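Local atomic coordinates of Asp/Glu-specific dipeptidyl-peptidase (Flavobacterium psychrophilum, PDB entry 5JXF), a protein that removes dipeptides from the N-terminus of oligopeptides as an S46-family serine peptidase with strict specificity for an acidic residue at the P1 position. Residues G39-S44 against G48-E53; D64-Y67 against S73-D76; K318-F323 against S336-V341; I332-K337 against N415-S420. One frame throughout, in Å; residues are numbered along the deposited sequence.

Contact 1: residues G39-S44 against G48-E53; sequences GMWIPS and GMNETE
Trp41 offers one face of its indole to the amide of Asn50 and its six-membered ring to Met49, a Met-aromatic contact made where the loop 39-44 passes the first turn of helix 49-57. The helix starts just after Gly48 at the N-cap position, which places Met49 and Asn50 side by side on the turn that faces the loop. Followed outward, the tryptophan meets the asparagine from its root: CB of Trp41 is 4.0 Å from Asn50 OD1, and CG is 3.6 Å from Asn50 ND2. At the fused bond the approach is closest, with CD2 and CE2 of Trp41 both 3.3 Å from Asn50 ND2. The nitrogen sits over the centre of the indole, while the oxygen leans to the side of the six-membered ring, Asn50 OD1 lying 3.7 Å from Trp41 CE3. Amide and ring planes are 58° apart, so this is a polar group set over a pi face and not a flat stack. The hydrogen bond of Asn50 ND2 is with Tyr589 OH, which helps to fix the amide above the ring. Backbone bonds to Val587 of strand 586-591, an outermost strand of the eight-stranded sheet, hold Trp41 in place. At the far end of the indole comes Met49. Its chain turns at the last torsion (chi3 46°), bringing the methyl group rather than the sulfur nearest: CE of Met49 lies 3.9 Å from Trp41 CZ3, whereas its SD stands 5.3 Å from the centroid of the six-membered ring, 38° off the normal.

Contact 2: residues D64-Y67 against S73-D76; sequences DDIY and SLKD
Asp65 and Ile66 present their carbonyl groups to the backbone of 73-76, and main-chain hydrogen bonds are the core of this contact. Leu74 N gives the firmer one to Asp65 O at 2.9 Å, with an angle of 151° at the hydrogen; Lys75 N follows one residue on, reaching Ile66 O at 3.2 Å. The successive carbonyls at the end of helix 63-66 thus take up N-H groups at the start of the helically turned residues 74-76. Ser73 packs against the same carbonyls, its CB 3.3 Å from Asp65 O.

Within the second segment, side-chain bonds fix the turn: Ser73 N donates to Asp76 OD2 at 3.1 Å, and Lys75 NZ forms a salt bridge with Asp76 OD1 at 3.1 Å. Lys75 NZ, turned aside by the bend at the end of its chain (chi4 74°), also donates to the carbonyls of Ile141 and Val142, and Tyr67 OH accepts from Ile144 N. These bonds tie both segments to strand 138-146 of the nine-stranded sheet, which the chain after 73-76 joins through strand 80-81.

The apolar contacts fall on two flanks. The lysine runs obliquely past the tyrosine ring, Lys75 CD coming within 3.5 Å of Tyr67 CD1. On the other flank Ile66 CG1 touches Leu74 CD1 at 4.2 Å, and both side chains rest on Met281 and Met283 of strand 279-284 in the eight-stranded sheet.

Contact 3: residues K318-F323 against S336-V341; sequences KVQDGF and SKYAGV. With ARG (arginine), chain E.
Ala339 O accepts a hydrogen bond from NH2 of the bound arginine at 2.8 Å, short but weak in its geometry, and the methyl group of Ala339 lies near the same nitrogen, its CB 3.7 Å from NH2. The ligand is further hydrogen-bonded to Asn228, Asn343 and Asp679. One residue earlier on the same helix, Tyr338 turns to the neighbouring helix. Its CG stands opposite the backbone nitrogen (chi1 -179°), which sends the ring toward Gln320 and Asp321 of the first helix. Gln320 meets the ring at its edge, running past it in the opposite direction: OE1 of Gln320 is 3.8 Å from Tyr338 CD2, and CB of Gln320 is 3.9 Å from the same carbon.

The two helices, 295-325 and 328-357, form an antiparallel helical hairpin joined by a short connection, and the ring of Tyr338 is the wedge between them, with Leu317 and Met324 of the first helix also against it. Farther out, Tyr338 CE2 lies 3.9 Å from Asp321 N, and the tyrosine hydroxyl comes beside the carboxylate, OH of Tyr338 being 3.9 Å from Asp321 CG and the ring and carboxylate planes 29° apart. The polar ends look to other partners. Asp321 OD2 makes a salt bridge with Arg325 on its own helix, and Tyr338 OH makes a weak hydrogen bond to Asp225 OD2, a residue that lines the arginine pocket.

Contact 4: residues I332-K337 against N415-S420; sequences IQYASK and NTELLS
Tyr334 OH donates a hydrogen bond to Glu417 OE2 at 2.6 Å, meeting the carboxylate oxygen nearly end-on while the ring and carboxylate planes stand 67° apart. The other oxygen faces Lys337: a salt bridge links Lys337 NZ to Glu417 OE1, although the two atoms are modelled too close together, so its exact geometry is doubtful. Of the two residues, one helical turn apart on helix 328-357, the tyrosine thus grips one carboxylate oxygen firmly, and the lysine appears to serve the second. Glu417 reaches them because its chain is extended beyond CG (chi2 175°) and comes straight across from the first turn of helix 417-435.

Outside this group, Lys337 NZ also bonds to the carbonyl of Asp457, and Tyr334 OH receives a weak bond from Asn459 N. Asp463 takes the backbone N-H groups of Glu417 and Leu418, serving the N-terminal end of helix 417-435. Packing surrounds the polar centre: the contact joins helix 328-357 to the start of helix 417-435, with Gln320 and Met324 of helix 295-325 and Val462 of helix 460-477 against Tyr334, while Phe458 touches Glu417. Glu417 is buried, and with the tyrosine hydroxyl bonded to it and a lysine nearby, whose exact place is uncertain, its carboxylate is probably kept ionised.

In the fold
The four contacts form two pairs on opposite sides of the chain's centre. Contacts 1 and 2 follow each other along the chain, their centres 13 Å apart, and touch where Ser44 and Pro43 meet Tyr67. Contacts 3 and 4 both use helix 328-357, share Ser336 and Lys337, and have centres only 8 Å apart; Val341 reaches Asn415 and Gln320 reaches Tyr334 between them. About 40 Å separates the centres of contacts 1 and 3. Contact 3 is the one that meets the bound ligand: its Ala339 lines the arginine pocket, and the side chain of Tyr338 lies about 11 Å from that of His101, probably part of the charge relay. In contact 4, the side chain of Lys337 is about 11 Å from the bound arginine.

Contact 1: residues G39-S44 against G48-E53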
loop_
_atom_site.group_PDB
_atom_site.type_symbol
_atom_site.label_atom_id
_atom_site.label_comp_id
_atom_site.label_asym_id
_atom_site.label_seq_id
_atom_site.Cartn_x
_atom_site.Cartn_y
_atom_site.Cartn_z
ATOM N N GLY A 39 -22.990 -12.862 -11.233
ATOM C CA GLY A 39 -23.577 -13.744 -12.232
ATOM C C GLY A 39 -22.956 -13.724 -13.618
ATOM O O GLY A 39 -22.474 -12.689 -14.070
ATOM N N MET A 40 -22.967 -14.880 -14.291
ATOM C CA MET A 40 -22.441 -15.004 -15.644
ATOM C C MET A 40 -23.457 -15.778 -16.484
ATOM O O MET A 40 -23.577 -16.996 -16.361
ATOM C CB MET A 40 -21.079 -15.709 -15.657
ATOM C CG MET A 40 -20.056 -15.163 -14.658
ATOM S SD MET A 40 -18.616 -16.230 -14.397
ATOM C CE MET A 40 -17.479 -15.074 -13.591
ATOM N N TRP A 41 -24.165 -15.065 -17.351
ATOM C CA TRP A 41 -25.391 -15.584 -17.959
ATOM C C TRP A 41 -25.211 -16.074 -19.392
ATOM O O TRP A 41 -24.483 -15.488 -20.182
ATOM C CB TRP A 41 -26.476 -14.499 -17.904
ATOM C CG TRP A 41 -26.602 -13.951 -16.514
ATOM C CD1 TRP A 41 -26.030 -12.806 -16.027
ATOM C CD2 TRP A 41 -27.299 -14.547 -15.420
ATOM N NE1 TRP A 41 -26.347 -12.647 -14.700
ATOM C CE2 TRP A 41 -27.125 -13.703 -14.302
ATOM C CE3 TRP A 41 -28.065 -15.711 -15.275
ATOM C CZ2 TRP A 41 -27.686 -13.989 -13.057
ATOM C CZ3 TRP A 41 -28.624 -15.989 -14.046
ATOM C CH2 TRP A 41 -28.434 -15.135 -12.951
ATOM N N ILE A 42 -25.885 -17.169 -19.707
ATOM C CA ILE A 42 -25.922 -17.684 -21.063
ATOM C C ILE A 42 -26.680 -16.699 -21.922
ATOM O O ILE A 42 -27.836 -16.403 -21.643
ATOM C CB ILE A 42 -26.583 -19.071 -21.112
ATOM C CG1 ILE A 42 -25.844 -20.009 -20.165
ATOM C CG2 ILE A 42 -26.566 -19.608 -22.532
ATOM C CD1 ILE A 42 -26.479 -21.355 -20.019
ATOM N N PRO A 43 -26.030 -16.183 -22.972
ATOM C CA PRO A 43 -26.531 -15.001 -23.670
ATOM C C PRO A 43 -27.864 -15.231 -24.383
ATOM O O PRO A 43 -28.549 -14.265 -24.710
ATOM C CB PRO A 43 -25.423 -14.698 -24.685
ATOM C CG PRO A 43 -24.232 -15.431 -24.195
ATOM C CD PRO A 43 -24.761 -16.657 -23.543
ATOM N N SER A 44 -28.230 -16.484 -24.617
ATOM C CA SER A 44 -29.509 -16.780 -25.257
ATOM C C SER A 44 -30.651 -16.821 -24.235
ATOM O O SER A 44 -31.808 -17.020 -24.596
ATOM C CB SER A 44 -29.429 -18.112 -26.019
ATOM O OG SER A 44 -29.009 -19.160 -25.158
ATOM N N GLY A 48 -36.490 -11.915 -19.756
ATOM C CA GLY A 48 -37.036 -12.111 -18.427
ATOM C C GLY A 48 -36.200 -11.394 -17.374
ATOM O O GLY A 48 -35.957 -10.189 -17.468
ATOM N N MET A 49 -35.742 -12.149 -16.382
ATOM C CA MET A 49 -35.082 -11.593 -15.209
ATOM C C MET A 49 -33.891 -10.707 -15.571
ATOM O O MET A 49 -33.826 -9.542 -15.174
ATOM C CB MET A 49 -34.631 -12.724 -14.282
ATOM C CG MET A 49 -33.687 -12.265 -13.180
ATOM S SD MET A 49 -32.770 -13.625 -12.439
ATOM C CE MET A 49 -32.232 -14.522 -13.898
ATOM N N ASN A 50 -32.965 -11.262 -16.343
ATOM C CA ASN A 50 -31.755 -10.555 -16.747
ATOM C C ASN A 50 -31.998 -9.222 -17.449
ATOM O O ASN A 50 -31.440 -8.182 -17.061
ATOM C CB ASN A 50 -30.924 -11.461 -17.644
ATOM C CG ASN A 50 -30.327 -12.612 -16.887
ATOM O OD1 ASN A 50 -30.395 -13.754 -17.320
ATOM N ND2 ASN A 50 -29.740 -12.315 -15.741
ATOM N N GLU A 51 -32.839 -9.256 -18.474
ATOM C CA GLU A 51 -33.133 -8.062 -19.269
ATOM C C GLU A 51 -33.772 -6.945 -18.437
ATOM O O GLU A 51 -33.403 -5.780 -18.575
ATOM C CB GLU A 51 -34.043 -8.425 -20.450
ATOM C CG GLU A 51 -34.195 -7.315 -21.473
ATOM C CD GLU A 51 -34.854 -7.793 -22.758
ATOM O OE1 GLU A 51 -35.238 -8.984 -22.826
ATOM O OE2 GLU A 51 -34.975 -6.975 -23.694
ATOM N N THR A 52 -34.740 -7.302 -17.597
ATOM C CA THR A 52 -35.303 -6.369 -16.621
ATOM C C THR A 52 -34.191 -5.724 -15.798
ATOM O O THR A 52 -34.127 -4.497 -15.707
ATOM C CB THR A 52 -36.309 -7.056 -15.680
ATOM O OG1 THR A 52 -37.425 -7.519 -16.441
ATOM C CG2 THR A 52 -36.819 -6.084 -14.635
ATOM N N GLU A 53 -33.300 -6.540 -15.235
ATOM C CA GLU A 53 -32.191 -6.010 -14.442
ATOM C C GLU A 53 -31.290 -5.062 -15.235
ATOM O O GLU A 53 -30.841 -4.035 -14.710
ATOM C CB GLU A 53 -31.342 -7.145 -13.870
ATOM C CG GLU A 53 -31.997 -7.929 -12.745
ATOM C CD GLU A 53 -31.043 -8.922 -12.096
ATOM O OE1 GLU A 53 -29.860 -8.969 -12.498
ATOM O OE2 GLU A 53 -31.470 -9.650 -11.173
#

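Contact 2: residues D64-Y67 against S73-D76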
loop_
_atom_site.group_PDB
_atom_site.type_symbol
_atom_site.label_atom_id
_atom_site.label_comp_id
_atom_site.label_asym_id
_atom_site.label_seq_id
_atom_site.Cartn_x
_atom_site.Cartn_y
_atom_site.Cartn_z
ATOM N N ASP A 64 -32.408 -9.328 -27.917
ATOM C CA ASP A 64 -32.226 -9.740 -29.310
ATOM C C ASP A 64 -31.058 -9.038 -30.001
ATOM O O ASP A 64 -30.544 -9.545 -30.998
ATOM C CB ASP A 64 -33.506 -9.511 -30.120
ATOM C CG ASP A 64 -34.379 -10.756 -30.200
ATOM O OD1 ASP A 64 -33.997 -11.717 -30.910
ATOM O OD2 ASP A 64 -35.445 -10.774 -29.547
ATOM N N ASP A 65 -30.647 -7.877 -29.483
ATOM C CA ASP A 65 -29.449 -7.196 -29.966
ATOM C C ASP A 65 -28.173 -7.903 -29.519
ATOM O O ASP A 65 -27.124 -7.778 -30.151
ATOM C CB ASP A 65 -29.393 -5.740 -29.470
ATOM C CG ASP A 65 -30.493 -4.870 -30.049
ATOM O OD1 ASP A 65 -30.495 -4.657 -31.276
ATOM O OD2 ASP A 65 -31.327 -4.353 -29.273
ATOM N N ILE A 66 -28.257 -8.612 -28.402
ATOM C CA ILE A 66 -27.093 -9.267 -27.810
ATOM C C ILE A 66 -26.904 -10.649 -28.402
ATOM O O ILE A 66 -25.783 -11.041 -28.730
ATOM C CB ILE A 66 -27.227 -9.394 -26.269
ATOM C CG1 ILE A 66 -27.415 -8.007 -25.629
ATOM C CG2 ILE A 66 -26.027 -10.143 -25.689
ATOM C CD1 ILE A 66 -27.747 -8.030 -24.148
ATOM N N TYR A 67 -28.009 -11.384 -28.530
ATOM C CA TYR A 67 -27.988 -12.720 -29.126
ATOM C C TYR A 67 -29.210 -12.960 -30.033
ATOM O O TYR A 67 -30.347 -12.725 -29.635
ATOM C CB TYR A 67 -27.941 -13.807 -28.041
ATOM C CG TYR A 67 -27.955 -15.225 -28.597
ATOM C CD1 TYR A 67 -26.774 -15.886 -28.887
ATOM C CD2 TYR A 67 -29.153 -15.888 -28.840
ATOM C CE1 TYR A 67 -26.775 -17.172 -29.396
ATOM C CE2 TYR A 67 -29.173 -17.179 -29.363
ATOM C CZ TYR A 67 -27.979 -17.817 -29.634
ATOM O OH TYR A 67 -27.981 -19.094 -30.141
ATOM N N SER A 73 -25.840 -9.889 -34.280
ATOM C CA SER A 73 -25.965 -9.444 -32.888
ATOM C C SER A 73 -24.585 -9.260 -32.257
ATOM O O SER A 73 -23.571 -9.489 -32.923
ATOM C CB SER A 73 -26.772 -10.443 -32.072
ATOM O OG SER A 73 -26.084 -11.676 -31.998
ATOM N N LEU A 74 -24.547 -8.876 -30.977
ATOM C CA LEU A 74 -23.263 -8.631 -30.301
ATOM C C LEU A 74 -22.361 -9.852 -30.330
ATOM O O LEU A 74 -21.153 -9.715 -30.476
ATOM C CB LEU A 74 -23.473 -8.187 -28.841
ATOM C CG LEU A 74 -24.126 -6.811 -28.689
ATOM C CD1 LEU A 74 -23.953 -6.257 -27.265
ATOM C CD2 LEU A 74 -23.557 -5.846 -29.700
ATOM N N LYS A 75 -22.954 -11.045 -30.223
ATOM C CA LYS A 75 -22.163 -12.275 -30.112
ATOM C C LYS A 75 -21.243 -12.464 -31.318
ATOM O O LYS A 75 -20.156 -13.031 -31.189
ATOM C CB LYS A 75 -23.067 -13.509 -29.942
ATOM C CG LYS A 75 -23.735 -13.996 -31.217
ATOM C CD LYS A 75 -24.094 -15.469 -31.119
ATOM C CE LYS A 75 -24.933 -15.916 -32.307
ATOM N NZ LYS A 75 -24.125 -16.055 -33.548
ATOM N N ASP A 76 -21.688 -11.980 -32.478
ATOM C CA ASP A 76 -20.890 -12.010 -33.705
ATOM C C ASP A 76 -19.623 -11.168 -33.648
ATOM O O ASP A 76 -18.721 -11.338 -34.459
ATOM C CB ASP A 76 -21.746 -11.555 -34.885
ATOM C CG ASP A 76 -22.889 -12.532 -35.171
ATOM O OD1 ASP A 76 -22.646 -13.757 -35.078
ATOM O OD2 ASP A 76 -24.022 -12.080 -35.427
#

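Contact 3: residues K318-F323 against S336-V341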
loop_
_atom_site.group_PDB
_atom_site.type_symbol
_atom_site.label_atom_id
_atom_site.label_comp_id
_atom_site.label_asym_id
_atom_site.label_seq_id
_atom_site.Cartn_x
_atom_site.Cartn_y
_atom_site.Cartn_z
ATOM N N LYS A 318 11.014 -16.874 -7.423
ATOM C CA LYS A 318 12.127 -16.106 -6.857
ATOM C C LYS A 318 13.394 -16.417 -7.648
ATOM O O LYS A 318 14.118 -15.506 -8.065
ATOM C CB LYS A 318 12.316 -16.404 -5.370
ATOM N N VAL A 319 13.621 -17.703 -7.903
ATOM C CA VAL A 319 14.764 -18.138 -8.700
ATOM C C VAL A 319 14.737 -17.522 -10.092
ATOM O O VAL A 319 15.742 -16.993 -10.571
ATOM C CB VAL A 319 14.822 -19.671 -8.835
ATOM C CG1 VAL A 319 15.904 -20.077 -9.834
ATOM C CG2 VAL A 319 15.074 -20.315 -7.470
ATOM N N GLN A 320 13.574 -17.562 -10.730
ATOM C CA GLN A 320 13.457 -17.090 -12.096
ATOM C C GLN A 320 13.615 -15.575 -12.186
ATOM O O GLN A 320 14.329 -15.078 -13.059
ATOM C CB GLN A 320 12.115 -17.534 -12.694
ATOM C CG GLN A 320 12.099 -19.011 -13.007
ATOM C CD GLN A 320 10.718 -19.538 -13.290
ATOM O OE1 GLN A 320 9.875 -18.847 -13.866
ATOM N NE2 GLN A 320 10.468 -20.765 -12.864
ATOM N N ASP A 321 12.950 -14.849 -11.291
ATOM C CA ASP A 321 13.066 -13.393 -11.232
ATOM C C ASP A 321 14.534 -12.938 -11.224
ATOM O O ASP A 321 14.918 -12.030 -11.968
ATOM C CB ASP A 321 12.336 -12.852 -9.998
ATOM C CG ASP A 321 11.964 -11.376 -10.128
ATOM O OD1 ASP A 321 11.696 -10.911 -11.264
ATOM O OD2 ASP A 321 11.944 -10.680 -9.085
ATOM N N GLY A 322 15.350 -13.593 -10.404
ATOM C CA GLY A 322 16.765 -13.272 -10.307
ATOM C C GLY A 322 17.475 -13.282 -11.650
ATOM O O GLY A 322 18.113 -12.302 -12.032
ATOM N N PHE A 323 17.357 -14.388 -12.377
ATOM C CA PHE A 323 18.026 -14.525 -13.667
ATOM C C PHE A 323 17.496 -13.560 -14.727
ATOM O O PHE A 323 18.238 -13.144 -15.620
ATOM C CB PHE A 323 17.902 -15.956 -14.187
ATOM C CG PHE A 323 18.788 -16.941 -13.483
ATOM C CD1 PHE A 323 18.331 -17.639 -12.380
ATOM C CD2 PHE A 323 20.079 -17.168 -13.931
ATOM C CE1 PHE A 323 19.144 -18.549 -11.739
ATOM C CE2 PHE A 323 20.897 -18.075 -13.294
ATOM C CZ PHE A 323 20.431 -18.765 -12.194
ATOM N N SER A 336 6.859 -15.180 -20.826
ATOM C CA SER A 336 5.529 -15.764 -20.866
ATOM C C SER A 336 5.371 -16.826 -19.798
ATOM O O SER A 336 4.362 -16.871 -19.099
ATOM C CB SER A 336 5.249 -16.361 -22.246
ATOM O OG SER A 336 3.929 -16.852 -22.309
ATOM N N LYS A 337 6.374 -17.686 -19.674
ATOM C CA LYS A 337 6.310 -18.760 -18.690
ATOM C C LYS A 337 6.276 -18.213 -17.261
ATOM O O LYS A 337 5.583 -18.767 -16.413
ATOM C CB LYS A 337 7.486 -19.730 -18.861
ATOM C CG LYS A 337 7.521 -20.424 -20.219
ATOM C CD LYS A 337 8.628 -21.469 -20.269
ATOM C CE LYS A 337 9.992 -20.845 -20.047
ATOM N NZ LYS A 337 11.117 -21.809 -20.243
ATOM N N TYR A 338 7.006 -17.127 -16.996
ATOM C CA TYR A 338 6.998 -16.509 -15.664
ATOM C C TYR A 338 5.640 -15.873 -15.341
ATOM O O TYR A 338 5.072 -16.126 -14.277
ATOM C CB TYR A 338 8.111 -15.458 -15.543
ATOM C CG TYR A 338 8.187 -14.784 -14.185
ATOM C CD1 TYR A 338 7.392 -13.682 -13.884
ATOM C CD2 TYR A 338 9.060 -15.245 -13.206
ATOM C CE1 TYR A 338 7.467 -13.062 -12.649
ATOM C CE2 TYR A 338 9.142 -14.627 -11.960
ATOM C CZ TYR A 338 8.337 -13.545 -11.689
ATOM O OH TYR A 338 8.409 -12.927 -10.464
ATOM N N ALA A 339 5.126 -15.054 -16.259
ATOM C CA ALA A 339 3.855 -14.349 -16.059
ATOM C C ALA A 339 2.674 -15.291 -15.769
ATOM O O ALA A 339 1.833 -14.999 -14.916
ATOM C CB ALA A 339 3.543 -13.489 -17.275
ATOM N N GLY A 340 2.601 -16.406 -16.494
ATOM C CA GLY A 340 1.570 -17.397 -16.245
ATOM C C GLY A 340 1.607 -17.925 -14.826
ATOM O O GLY A 340 0.608 -17.862 -14.108
ATOM N N VAL A 341 2.770 -18.437 -14.430
ATOM C CA VAL A 341 3.001 -18.956 -13.082
ATOM C C VAL A 341 2.727 -17.917 -12.000
ATOM O O VAL A 341 2.028 -18.204 -11.024
ATOM C CB VAL A 341 4.453 -19.476 -12.927
ATOM C CG1 VAL A 341 4.788 -19.732 -11.463
ATOM C CG2 VAL A 341 4.644 -20.752 -13.749
HETATM N N ARG E . -4.179 -10.707 -13.565
HETATM C CA ARG E . -4.489 -10.838 -14.981
HETATM C C ARG E . -5.445 -12.023 -15.161
HETATM O O ARG E . -5.130 -13.137 -14.755
HETATM C CB ARG E . -3.209 -11.024 -15.805
HETATM C CG ARG E . -2.261 -9.814 -15.787
HETATM C CD ARG E . -0.963 -10.100 -16.546
HETATM N NE ARG E . -0.250 -11.245 -15.988
HETATM C CZ ARG E . 0.690 -11.159 -15.043
HETATM N NH1 ARG E . 1.045 -9.972 -14.552
HETATM N NH2 ARG E . 1.286 -12.262 -14.590
#

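Contact 4: residues I332-K337 against N415-S420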
loop_
_atom_site.group_PDB
_atom_site.type_symbol
_atom_site.label_atom_id
_atom_site.label_comp_id
_atom_site.label_asym_id
_atom_site.label_seq_id
_atom_site.Cartn_x
_atom_site.Cartn_y
_atom_site.Cartn_z
ATOM N N ILE A 332 13.550 -12.794 -22.219
ATOM C CA ILE A 332 12.767 -13.075 -23.423
ATOM C C ILE A 332 12.363 -14.555 -23.440
ATOM O O ILE A 332 11.281 -14.915 -23.903
ATOM C CB ILE A 332 13.552 -12.723 -24.708
ATOM C CG1 ILE A 332 13.814 -11.223 -24.783
ATOM C CG2 ILE A 332 12.799 -13.169 -25.952
ATOM C CD1 ILE A 332 14.538 -10.812 -26.031
ATOM N N GLN A 333 13.243 -15.403 -22.917
ATOM C CA GLN A 333 12.968 -16.824 -22.774
ATOM C C GLN A 333 11.837 -17.117 -21.792
ATOM O O GLN A 333 11.000 -18.000 -22.036
ATOM C CB GLN A 333 14.220 -17.566 -22.315
ATOM C CG GLN A 333 15.216 -17.867 -23.405
ATOM C CD GLN A 333 16.317 -18.781 -22.919
ATOM O OE1 GLN A 333 16.825 -18.627 -21.804
ATOM N NE2 GLN A 333 16.689 -19.751 -23.750
ATOM N N TYR A 334 11.819 -16.385 -20.680
ATOM C CA TYR A 334 10.972 -16.776 -19.560
ATOM C C TYR A 334 9.760 -15.884 -19.352
ATOM O O TYR A 334 8.919 -16.190 -18.503
ATOM C CB TYR A 334 11.806 -16.838 -18.271
ATOM C CG TYR A 334 12.507 -18.163 -18.111
ATOM C CD1 TYR A 334 13.720 -18.413 -18.744
ATOM C CD2 TYR A 334 11.943 -19.178 -17.353
ATOM C CE1 TYR A 334 14.360 -19.640 -18.615
ATOM C CE2 TYR A 334 12.577 -20.405 -17.215
ATOM C CZ TYR A 334 13.780 -20.628 -17.850
ATOM O OH TYR A 334 14.393 -21.847 -17.718
ATOM N N ALA A 335 9.662 -14.814 -20.138
ATOM C CA ALA A 335 8.630 -13.798 -19.954
ATOM C C ALA A 335 7.248 -14.409 -19.817
ATOM O O ALA A 335 6.563 -14.211 -18.810
ATOM C CB ALA A 335 8.648 -12.811 -21.116
ATOM N N SER A 336 6.859 -15.180 -20.826
ATOM C CA SER A 336 5.529 -15.764 -20.866
ATOM C C SER A 336 5.371 -16.826 -19.798
ATOM O O SER A 336 4.362 -16.871 -19.099
ATOM C CB SER A 336 5.249 -16.361 -22.246
ATOM O OG SER A 336 3.929 -16.852 -22.309
ATOM N N LYS A 337 6.374 -17.686 -19.674
ATOM C CA LYS A 337 6.310 -18.760 -18.690
ATOM C C LYS A 337 6.276 -18.213 -17.261
ATOM O O LYS A 337 5.583 -18.767 -16.413
ATOM C CB LYS A 337 7.486 -19.730 -18.861
ATOM C CG LYS A 337 7.521 -20.424 -20.219
ATOM C CD LYS A 337 8.628 -21.469 -20.269
ATOM C CE LYS A 337 9.992 -20.845 -20.047
ATOM N NZ LYS A 337 11.117 -21.809 -20.243
ATOM N N ASN A 415 6.485 -26.632 -12.899
ATOM C CA ASN A 415 7.516 -25.629 -12.601
ATOM C C ASN A 415 8.967 -25.997 -12.920
ATOM O O ASN A 415 9.774 -25.121 -13.237
ATOM C CB ASN A 415 7.434 -25.235 -11.138
ATOM C CG ASN A 415 6.177 -24.479 -10.816
ATOM O OD1 ASN A 415 6.155 -23.249 -10.859
ATOM N ND2 ASN A 415 5.120 -25.204 -10.479
ATOM N N THR A 416 9.308 -27.276 -12.804
ATOM C CA THR A 416 10.639 -27.748 -13.177
ATOM C C THR A 416 10.619 -28.300 -14.596
ATOM O O THR A 416 10.038 -29.363 -14.850
ATOM C CB THR A 416 11.140 -28.831 -12.239
ATOM O OG1 THR A 416 10.868 -28.456 -10.883
ATOM C CG2 THR A 416 12.628 -29.037 -12.440
ATOM N N GLU A 417 11.259 -27.585 -15.515
ATOM C CA GLU A 417 11.072 -27.836 -16.940
ATOM C C GLU A 417 11.686 -29.159 -17.401
ATOM O O GLU A 417 11.195 -29.767 -18.350
ATOM C CB GLU A 417 11.636 -26.663 -17.755
ATOM C CG GLU A 417 10.902 -25.338 -17.497
ATOM C CD GLU A 417 11.527 -24.146 -18.210
ATOM O OE1 GLU A 417 10.961 -23.714 -19.235
ATOM O OE2 GLU A 417 12.573 -23.634 -17.745
ATOM N N LEU A 418 12.738 -29.616 -16.728
ATOM C CA LEU A 418 13.356 -30.891 -17.082
ATOM C C LEU A 418 12.489 -32.070 -16.638
ATOM O O LEU A 418 12.323 -33.039 -17.377
ATOM C CB LEU A 418 14.757 -31.014 -16.478
ATOM C CG LEU A 418 15.477 -32.342 -16.751
ATOM C CD1 LEU A 418 16.930 -32.117 -17.150
ATOM C CD2 LEU A 418 15.399 -33.284 -15.553
ATOM N N LEU A 419 11.953 -31.983 -15.425
ATOM C CA LEU A 419 11.033 -32.987 -14.906
ATOM C C LEU A 419 9.778 -33.022 -15.770
ATOM O O LEU A 419 9.164 -34.072 -15.975
ATOM C CB LEU A 419 10.662 -32.683 -13.457
ATOM C CG LEU A 419 11.807 -32.515 -12.446
ATOM C CD1 LEU A 419 11.247 -32.323 -11.052
ATOM C CD2 LEU A 419 12.747 -33.713 -12.485
ATOM N N SER A 420 9.409 -31.847 -16.267
ATOM C CA SER A 420 8.258 -31.687 -17.130
ATOM C C SER A 420 8.432 -32.492 -18.413
ATOM O O SER A 420 7.533 -33.238 -18.817
ATOM C CB SER A 420 8.042 -30.210 -17.447
ATOM O OG SER A 420 6.925 -30.034 -18.292
#